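Local coordinates for protein methylxanthine N3-demethylase NdmB (Pseudomonas putida, PDB 6ICL) that removes the N3-methyl group of theobromine and related methylxanthines as a Rieske non-heme iron oxygenase in bacterial caffeine degradation, at residues A[54-58]-A[89-94]; A[82-88]-A[105-110]; A[112-118]-A[133-137]. All coordinates share one frame; numbering follows the deposited sequence.

Interaction 1: residues A[54-58]-A[89-94]; sequences HGPMG and LSIGRV
The ring of Pro-56 points into the bend formed by residues 89-94. Its outer carbons meet backbone there rather than side chains. CG makes the closest approach, 3.2 Å from Gly-92 O. The same CG lies 3.6 Å from Leu-89 O. The neighbouring ring carbon, CD, sits 3.7 Å from Arg-93 CA. The bend itself is closed by a backbone bond from Gly-92 N to Leu-89 O. The peptide bond before Pro-56 is cis. With its CG1 anti to the backbone N (chi1 167°), Val-94 packs by its other methyl, CG2, on the backbone before the proline, 3.5 Å from His-54 O. The contact joins the starts of two edge strands of the Rieske domain and the turns that lead into them. Strand 57-61 borders the six-stranded antiparallel sheet, and strand 93-97 borders the four-stranded sheet, which lies beside the cluster loops. One water bridges the two backbones: it donates to Gly-55 O at 2.9 Å and accepts from Val-94 N at 2.8 Å. An alanine in place of Pro-56 would be likely to open a gap beside Gly-92 O and Arg-93 CA, and to lose the preference for the cis peptide that sets the course of the chain here. Ser-90 packs by its CB, which lies 3.6 Å from Gly-58 N. Its OG is turned to Asp-80, with which it is hydrogen-bonded. Beyond the contact, His-54 NE2 is hydrogen-bonded to Gln-298 of a second subunit, and Arg-93 forms a salt bridge with Glu-104.

Interaction 2: residues A[82-88]-A[105-110]; sequences CAHRSAQ and CPYHGW. With FES (Fe2/s2 (inorganic) cluster), chain B.
Iron FE1 of the cluster is held by His-84 ND1 at 2.3 Å and by His-108 ND1 at 2.4 Å, one histidine from each loop. This is the Rieske [2Fe-2S] site, built from a Cys-X-His and a Cys-X-X-His motif. Iron FE2 takes the two cysteines, Cys-82 SG at 2.4 Å and Cys-105 SG at 2.3 Å. Each thiolate also accepts a backbone N-H from its own loop, at the residue two further on: His-84 N and Tyr-107 N. These bonds are likely to stabilise negative charge on the sulfurs. The two histidine rings stand at 75°, with the edge of His-84 toward a face of His-108. The other face of His-108 lies against Tyr-107. His-84 NE2 is hydrogen-bonded to Asp-336 of a third subunit, consistent with electron transfer between subunits as in other Rieske oxygenases. A face of the Trp-110 indole is turned to the cluster, with CD1 3.3 Å from the bridging sulfide S2. Its ring is nearly parallel to that of His-84 but slid aside. The His-84 imidazole reaches that ring only at the rim, by CG over CZ2, while CB stands over the six-membered ring, 3.3 Å from the centroid and 7° off the normal.

Interaction 3: residues A[112-118]-A[133-137]; sequences YDEAGAC and AKISS
The ring of Tyr-112 has Ile-135 CD1 over one face, 4.0 Å above its plane. Lys-134 CA and Gly-116 C lie at its edge. The other branch of Ile-135 also takes part, with CG2 3.5 Å from Tyr-112 CE1. This follows from chi1 of 68°, which sets CG1 between the backbone N and the carbonyl carbon and CG2 beside the N. The second flat group is the carboxylate of Asp-113. Its OD1 accepts from Ala-115 N at 2.9 Å and from Ala-117 N at 3.0 Å, and the two donors come from opposite faces of the carboxylate plane. This grip probably fixes its rotation. The first of these bonds makes an Asx turn, within a type I beta turn from Asp-113 to Gly-116. In the Rieske domain this turn links strands 111-112 and 118-120. Segment 133-137 runs antiparallel beside it. Ala-117 and Lys-134 form a single bridge, a non-hydrogen-bonded pair. It is flanked by Ile-135 N to Gly-116 O at 2.9 Å, nearly straight at 168°, and by Cys-118 N to Ala-133 O at 3.2 Å. Gly-116 has a positive phi of 81°, and its CA comes 3.5 Å from Ile-135 O. Further along, Ser-137 OG donates to Glu-114 O at 3.2 Å. Tyr-112 OH is hydrogen-bonded to Ala-83 N in the cluster loop.

In the fold
All three contacts belong to the Rieske domain. Interaction 2 is the buried one, where metal bonds and aromatic rings do the work; a third subunit also reaches its loops. Interactions 1 and 3 are only partly buried and lack metal bonds. Interaction 1 relies on a proline wedged against backbone and on a water, while interaction 3 relies on direct backbone bonds. Leu-89 ties them together: it packs on Cys-82 and Cys-105 of interaction 2 and on Tyr-112 and Ile-135 of interaction 3. Interactions 2 and 3 meet again where Trp-110 packs on Ala-133. Segments 89-94 and 105-110 lie side by side at the open end of the hairpin of strands 93-97 and 100-104, where Ile-91 and Gly-92 meet Pro-106.

Interaction 1: residues A[54-58]-A[89-94]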
loop_
_atom_site.group_PDB
_atom_site.type_symbol
_atom_site.label_atom_id
_atom_site.label_comp_id
_atom_site.label_asym_id
_atom_site.label_seq_id
_atom_site.Cartn_x
_atom_site.Cartn_y
_atom_site.Cartn_z
ATOM N N HIS A 54 4.758 -0.307 -32.483
ATOM C CA HIS A 54 4.002 -1.156 -33.402
ATOM C C HIS A 54 3.337 -2.333 -32.694
ATOM O O HIS A 54 2.925 -3.298 -33.349
ATOM C CB HIS A 54 4.918 -1.668 -34.528
ATOM C CG HIS A 54 5.537 -0.561 -35.312
ATOM N ND1 HIS A 54 4.780 0.368 -36.001
ATOM C CD2 HIS A 54 6.824 -0.164 -35.440
ATOM C CE1 HIS A 54 5.577 1.266 -36.548
ATOM N NE2 HIS A 54 6.825 0.969 -36.219
ATOM N N GLY A 55 3.202 -2.281 -31.373
ATOM C CA GLY A 55 2.655 -3.438 -30.678
ATOM C C GLY A 55 3.710 -4.516 -30.529
ATOM O O GLY A 55 4.893 -4.247 -30.706
ATOM N N PRO A 56 3.300 -5.745 -30.212
ATOM C CA PRO A 56 1.909 -6.190 -30.060
ATOM C C PRO A 56 1.257 -5.669 -28.770
ATOM O O PRO A 56 1.963 -5.263 -27.842
ATOM C CB PRO A 56 2.034 -7.715 -30.062
ATOM C CG PRO A 56 3.419 -7.970 -29.435
ATOM C CD PRO A 56 4.275 -6.818 -29.930
ATOM N N MET A 57 -0.074 -5.625 -28.745
ATOM C CA MET A 57 -0.817 -5.102 -27.606
ATOM C C MET A 57 -2.020 -6.006 -27.397
ATOM O O MET A 57 -2.535 -6.599 -28.356
ATOM C CB MET A 57 -1.256 -3.624 -27.825
ATOM C CG MET A 57 -2.790 -3.320 -27.742
ATOM S SD MET A 57 -3.114 -1.591 -27.452
ATOM C CE MET A 57 -4.175 -1.535 -26.021
ATOM N N GLY A 58 -2.450 -6.124 -26.145
ATOM C CA GLY A 58 -3.627 -6.913 -25.795
ATOM C C GLY A 58 -4.824 -6.008 -25.526
ATOM O O GLY A 58 -4.685 -4.958 -24.906
ATOM N N LEU A 89 0.076 -14.019 -27.805
ATOM C CA LEU A 89 0.876 -13.319 -28.797
ATOM C C LEU A 89 1.108 -11.868 -28.403
ATOM O O LEU A 89 2.116 -11.269 -28.813
ATOM C CB LEU A 89 0.196 -13.428 -30.181
ATOM C CG LEU A 89 -0.010 -14.885 -30.648
ATOM C CD1 LEU A 89 -0.869 -14.962 -31.901
ATOM C CD2 LEU A 89 1.332 -15.561 -30.910
ATOM N N SER A 90 0.223 -11.298 -27.567
ATOM C CA SER A 90 0.307 -9.872 -27.242
ATOM C C SER A 90 1.524 -9.528 -26.392
ATOM O O SER A 90 1.852 -8.339 -26.262
ATOM C CB SER A 90 -0.975 -9.408 -26.528
ATOM O OG SER A 90 -1.178 -10.131 -25.308
ATOM N N ILE A 91 2.183 -10.525 -25.804
ATOM C CA ILE A 91 3.464 -10.311 -25.134
ATOM C C ILE A 91 4.636 -10.825 -25.985
ATOM O O ILE A 91 5.732 -11.017 -25.471
ATOM C CB ILE A 91 3.493 -10.918 -23.715
ATOM C CG1 ILE A 91 3.474 -12.448 -23.734
ATOM C CG2 ILE A 91 2.330 -10.373 -22.862
ATOM C CD1 ILE A 91 3.546 -13.089 -22.303
ATOM N N GLY A 92 4.420 -11.043 -27.283
ATOM C CA GLY A 92 5.542 -11.348 -28.152
ATOM C C GLY A 92 6.100 -10.103 -28.804
ATOM O O GLY A 92 6.200 -9.045 -28.179
ATOM N N ARG A 93 6.449 -10.187 -30.079
ATOM C CA ARG A 93 7.102 -9.049 -30.700
ATOM C C ARG A 93 6.785 -9.032 -32.186
ATOM O O ARG A 93 6.572 -10.079 -32.805
ATOM C CB ARG A 93 8.624 -9.080 -30.488
ATOM C CG ARG A 93 9.368 -10.088 -31.365
ATOM C CD ARG A 93 10.884 -9.998 -31.117
ATOM N NE ARG A 93 11.657 -10.874 -32.003
ATOM C CZ ARG A 93 12.395 -10.448 -33.027
ATOM N NH1 ARG A 93 12.472 -9.143 -33.304
ATOM N NH2 ARG A 93 13.062 -11.328 -33.773
ATOM N N VAL A 94 6.745 -7.822 -32.738
ATOM C CA VAL A 94 6.704 -7.630 -34.182
ATOM C C VAL A 94 8.138 -7.735 -34.693
ATOM O O VAL A 94 9.026 -7.030 -34.216
ATOM C CB VAL A 94 6.094 -6.271 -34.544
ATOM C CG1 VAL A 94 6.357 -5.961 -36.022
ATOM C CG2 VAL A 94 4.609 -6.272 -34.240
HETATM O O HOH W 1 7.351 -5.740 -30.943
#

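Interaction 2: residues A[82-88]-A[105-110]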
loop_
_atom_site.group_PDB
_atom_site.type_symbol
_atom_site.label_atom_id
_atom_site.label_comp_id
_atom_site.label_asym_id
_atom_site.label_seq_id
_atom_site.Cartn_x
_atom_site.Cartn_y
_atom_site.Cartn_z
ATOM N N CYS A 82 -1.647 -18.314 -29.352
ATOM C CA CYS A 82 -0.872 -19.034 -30.348
ATOM C C CYS A 82 -1.462 -20.420 -30.562
ATOM O O CYS A 82 -1.912 -21.071 -29.620
ATOM C CB CYS A 82 0.583 -19.137 -29.908
ATOM S SG CYS A 82 1.636 -19.963 -31.115
ATOM N N ALA A 83 -1.469 -20.870 -31.820
ATOM C CA ALA A 83 -2.037 -22.182 -32.132
ATOM C C ALA A 83 -1.162 -23.324 -31.640
ATOM O O ALA A 83 -1.661 -24.443 -31.471
ATOM C CB ALA A 83 -2.255 -22.326 -33.648
ATOM N N HIS A 84 0.128 -23.076 -31.422
ATOM C CA HIS A 84 1.020 -24.148 -31.003
ATOM C C HIS A 84 0.732 -24.584 -29.569
ATOM O O HIS A 84 0.255 -25.705 -29.338
ATOM C CB HIS A 84 2.487 -23.716 -31.139
ATOM C CG HIS A 84 3.460 -24.765 -30.706
ATOM N ND1 HIS A 84 4.626 -24.475 -30.035
ATOM C CD2 HIS A 84 3.431 -26.112 -30.833
ATOM C CE1 HIS A 84 5.284 -25.588 -29.779
ATOM N NE2 HIS A 84 4.580 -26.599 -30.256
ATOM N N ARG A 85 1.037 -23.713 -28.593
ATOM C CA ARG A 85 0.826 -24.077 -27.194
ATOM C C ARG A 85 0.119 -22.980 -26.398
ATOM O O ARG A 85 0.277 -22.919 -25.164
ATOM C CB ARG A 85 2.155 -24.450 -26.503
ATOM C CG ARG A 85 2.787 -25.788 -26.972
ATOM C CD ARG A 85 1.885 -26.963 -26.612
ATOM N NE ARG A 85 2.496 -28.283 -26.851
ATOM C CZ ARG A 85 2.183 -29.084 -27.869
ATOM N NH1 ARG A 85 1.270 -28.706 -28.762
ATOM N NH2 ARG A 85 2.783 -30.265 -27.994
ATOM N N SER A 86 -0.635 -22.112 -27.069
ATOM C CA SER A 86 -1.618 -21.219 -26.472
ATOM C C SER A 86 -1.010 -20.036 -25.735
ATOM O O SER A 86 -1.743 -19.386 -24.980
ATOM C CB SER A 86 -2.548 -21.942 -25.488
ATOM O OG SER A 86 -3.200 -23.035 -26.105
ATOM N N ALA A 87 0.265 -19.713 -25.933
ATOM C CA ALA A 87 0.824 -18.496 -25.347
ATOM C C ALA A 87 0.130 -17.245 -25.895
ATOM O O ALA A 87 -0.440 -17.250 -26.989
ATOM C CB ALA A 87 2.326 -18.425 -25.609
ATOM N N GLN A 88 0.170 -16.154 -25.117
ATOM C CA GLN A 88 -0.391 -14.895 -25.587
ATOM C C GLN A 88 0.554 -14.223 -26.571
ATOM O O GLN A 88 1.683 -13.856 -26.213
ATOM C CB GLN A 88 -0.676 -13.953 -24.428
ATOM C CG GLN A 88 -2.034 -14.211 -23.798
ATOM C CD GLN A 88 -2.314 -13.217 -22.687
ATOM O OE1 GLN A 88 -1.817 -13.377 -21.580
ATOM N NE2 GLN A 88 -3.090 -12.179 -22.984
ATOM N N CYS A 105 5.443 -15.284 -31.799
ATOM C CA CYS A 105 5.006 -15.752 -30.486
ATOM C C CYS A 105 6.158 -15.652 -29.480
ATOM O O CYS A 105 7.315 -15.882 -29.839
ATOM C CB CYS A 105 4.506 -17.187 -30.572
ATOM S SG CYS A 105 3.994 -17.890 -28.947
ATOM N N PRO A 106 5.877 -15.298 -28.209
ATOM C CA PRO A 106 6.968 -15.205 -27.216
ATOM C C PRO A 106 7.521 -16.545 -26.796
ATOM O O PRO A 106 8.577 -16.583 -26.140
ATOM C CB PRO A 106 6.296 -14.510 -26.018
ATOM C CG PRO A 106 4.868 -14.945 -26.108
ATOM C CD PRO A 106 4.575 -14.925 -27.616
ATOM N N TYR A 107 6.837 -17.644 -27.113
ATOM C CA TYR A 107 7.206 -18.918 -26.505
ATOM C C TYR A 107 8.161 -19.710 -27.408
ATOM O O TYR A 107 9.356 -19.827 -27.105
ATOM C CB TYR A 107 5.937 -19.704 -26.159
ATOM C CG TYR A 107 6.132 -20.813 -25.144
ATOM C CD1 TYR A 107 7.406 -21.146 -24.676
ATOM C CD2 TYR A 107 5.033 -21.542 -24.660
ATOM C CE1 TYR A 107 7.577 -22.184 -23.766
ATOM C CE2 TYR A 107 5.198 -22.587 -23.735
ATOM C CZ TYR A 107 6.476 -22.897 -23.303
ATOM O OH TYR A 107 6.655 -23.913 -22.387
ATOM N N HIS A 108 7.673 -20.273 -28.514
ATOM C CA HIS A 108 8.567 -20.993 -29.425
ATOM C C HIS A 108 8.707 -20.298 -30.782
ATOM O O HIS A 108 9.158 -20.917 -31.741
ATOM C CB HIS A 108 8.124 -22.446 -29.619
ATOM C CG HIS A 108 7.835 -23.179 -28.338
ATOM N ND1 HIS A 108 6.605 -23.139 -27.718
ATOM C CD2 HIS A 108 8.604 -24.007 -27.589
ATOM C CE1 HIS A 108 6.632 -23.892 -26.628
ATOM N NE2 HIS A 108 7.838 -24.423 -26.525
ATOM N N GLY A 109 8.311 -19.034 -30.885
ATOM C CA GLY A 109 8.706 -18.210 -32.006
ATOM C C GLY A 109 7.924 -18.369 -33.298
ATOM O O GLY A 109 8.375 -17.859 -34.321
ATOM N N TRP A 110 6.764 -19.021 -33.293
ATOM C CA TRP A 110 5.986 -19.104 -34.521
ATOM C C TRP A 110 5.649 -17.697 -34.977
ATOM O O TRP A 110 5.422 -16.797 -34.161
ATOM C CB TRP A 110 4.713 -19.931 -34.321
ATOM C CG TRP A 110 4.945 -21.410 -34.085
ATOM C CD1 TRP A 110 6.099 -22.010 -33.678
ATOM C CD2 TRP A 110 3.983 -22.471 -34.255
ATOM N NE1 TRP A 110 5.914 -23.383 -33.575
ATOM C CE2 TRP A 110 4.628 -23.685 -33.928
ATOM C CE3 TRP A 110 2.641 -22.508 -34.659
ATOM C CZ2 TRP A 110 3.976 -24.927 -33.988
ATOM C CZ3 TRP A 110 1.992 -23.744 -34.715
ATOM C CH2 TRP A 110 2.662 -24.930 -34.375
HETATM FE FE1 FES B . 4.789 -22.380 -29.052
HETATM FE FE2 FES B . 3.500 -20.017 -29.639
HETATM S S1 FES B . 3.099 -21.367 -27.941
HETATM S S2 FES B . 5.228 -20.948 -30.631
#

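Interaction 3: residues A[112-118]-A[133-137]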
loop_
_atom_site.group_PDB
_atom_site.type_symbol
_atom_site.label_atom_id
_atom_site.label_comp_id
_atom_site.label_asym_id
_atom_site.label_seq_id
_atom_site.Cartn_x
_atom_site.Cartn_y
_atom_site.Cartn_z
ATOM N N TYR A 112 3.317 -15.145 -37.356
ATOM C CA TYR A 112 2.022 -15.006 -37.999
ATOM C C TYR A 112 2.023 -13.776 -38.901
ATOM O O TYR A 112 2.622 -12.744 -38.567
ATOM C CB TYR A 112 0.900 -14.925 -36.956
ATOM C CG TYR A 112 0.726 -16.209 -36.185
ATOM C CD1 TYR A 112 -0.150 -17.198 -36.625
ATOM C CD2 TYR A 112 1.463 -16.449 -35.023
ATOM C CE1 TYR A 112 -0.292 -18.399 -35.917
ATOM C CE2 TYR A 112 1.325 -17.628 -34.317
ATOM C CZ TYR A 112 0.443 -18.588 -34.755
ATOM O OH TYR A 112 0.324 -19.752 -34.034
ATOM N N ASP A 113 1.360 -13.896 -40.056
ATOM C CA ASP A 113 1.211 -12.765 -40.964
ATOM C C ASP A 113 -0.112 -12.072 -40.689
ATOM O O ASP A 113 -0.891 -12.512 -39.841
ATOM C CB ASP A 113 1.290 -13.206 -42.428
ATOM C CG ASP A 113 0.182 -14.185 -42.822
ATOM O OD1 ASP A 113 -0.903 -14.253 -42.191
ATOM O OD2 ASP A 113 0.400 -14.921 -43.791
ATOM N N GLU A 114 -0.400 -11.021 -41.472
ATOM C CA GLU A 114 -1.590 -10.194 -41.280
ATOM C C GLU A 114 -2.891 -10.970 -41.412
ATOM O O GLU A 114 -3.936 -10.490 -40.945
ATOM C CB GLU A 114 -1.589 -9.034 -42.280
ATOM C CG GLU A 114 -1.069 -9.405 -43.657
ATOM C CD GLU A 114 0.400 -9.062 -43.813
ATOM O OE1 GLU A 114 0.722 -7.853 -43.741
ATOM O OE2 GLU A 114 1.223 -9.994 -43.988
ATOM N N ALA A 115 -2.868 -12.145 -42.034
ATOM C CA ALA A 115 -4.067 -12.958 -42.177
ATOM C C ALA A 115 -4.188 -14.011 -41.097
ATOM O O ALA A 115 -5.123 -14.814 -41.141
ATOM C CB ALA A 115 -4.096 -13.638 -43.557
ATOM N N GLY A 116 -3.264 -14.039 -40.134
ATOM C CA GLY A 116 -3.293 -15.059 -39.103
ATOM C C GLY A 116 -2.708 -16.402 -39.495
ATOM O O GLY A 116 -2.824 -17.354 -38.714
ATOM N N ALA A 117 -2.088 -16.512 -40.673
ATOM C CA ALA A 117 -1.446 -17.751 -41.089
ATOM C C ALA A 117 -0.033 -17.806 -40.531
ATOM O O ALA A 117 0.706 -16.821 -40.594
ATOM C CB ALA A 117 -1.402 -17.857 -42.618
ATOM N N CYS A 118 0.339 -18.942 -39.968
ATOM C CA CYS A 118 1.696 -19.100 -39.482
ATOM C C CYS A 118 2.611 -19.301 -40.686
ATOM O O CYS A 118 2.404 -20.233 -41.465
ATOM C CB CYS A 118 1.787 -20.278 -38.515
ATOM S SG CYS A 118 3.471 -20.580 -38.057
ATOM N N ALA A 133 -2.180 -24.563 -38.337
ATOM C CA ALA A 133 -1.358 -23.552 -37.674
ATOM C C ALA A 133 -1.801 -22.171 -38.142
ATOM O O ALA A 133 -1.205 -21.537 -39.017
ATOM C CB ALA A 133 0.119 -23.798 -37.955
ATOM N N LYS A 134 -2.871 -21.695 -37.533
ATOM C CA LYS A 134 -3.528 -20.500 -38.029
ATOM C C LYS A 134 -4.424 -19.981 -36.920
ATOM O O LYS A 134 -5.038 -20.771 -36.194
ATOM C CB LYS A 134 -4.324 -20.810 -39.300
ATOM C CG LYS A 134 -5.567 -19.964 -39.521
ATOM C CD LYS A 134 -6.149 -20.190 -40.913
ATOM C CE LYS A 134 -5.257 -19.573 -41.992
ATOM N NZ LYS A 134 -5.077 -18.110 -41.762
ATOM N N ILE A 135 -4.458 -18.663 -36.772
ATOM C CA ILE A 135 -5.287 -18.000 -35.778
ATOM C C ILE A 135 -6.308 -17.135 -36.506
ATOM O O ILE A 135 -6.070 -16.679 -37.628
ATOM C CB ILE A 135 -4.440 -17.149 -34.804
ATOM C CG1 ILE A 135 -3.824 -15.966 -35.534
ATOM C CG2 ILE A 135 -3.318 -17.983 -34.162
ATOM C CD1 ILE A 135 -2.939 -15.133 -34.658
ATOM N N SER A 136 -7.451 -16.912 -35.856
ATOM C CA SER A 136 -8.467 -16.029 -36.403
ATOM C C SER A 136 -7.935 -14.611 -36.519
ATOM O O SER A 136 -7.316 -14.086 -35.589
ATOM C CB SER A 136 -9.714 -16.043 -35.519
ATOM O OG SER A 136 -10.128 -17.375 -35.261
ATOM N N SER A 137 -8.187 -13.999 -37.669
ATOM C CA SER A 137 -7.788 -12.639 -37.980
ATOM C C SER A 137 -9.068 -11.852 -38.203
ATOM O O SER A 137 -10.028 -12.397 -38.747
ATOM C CB SER A 137 -6.883 -12.655 -39.217
ATOM O OG SER A 137 -6.751 -11.392 -39.837
#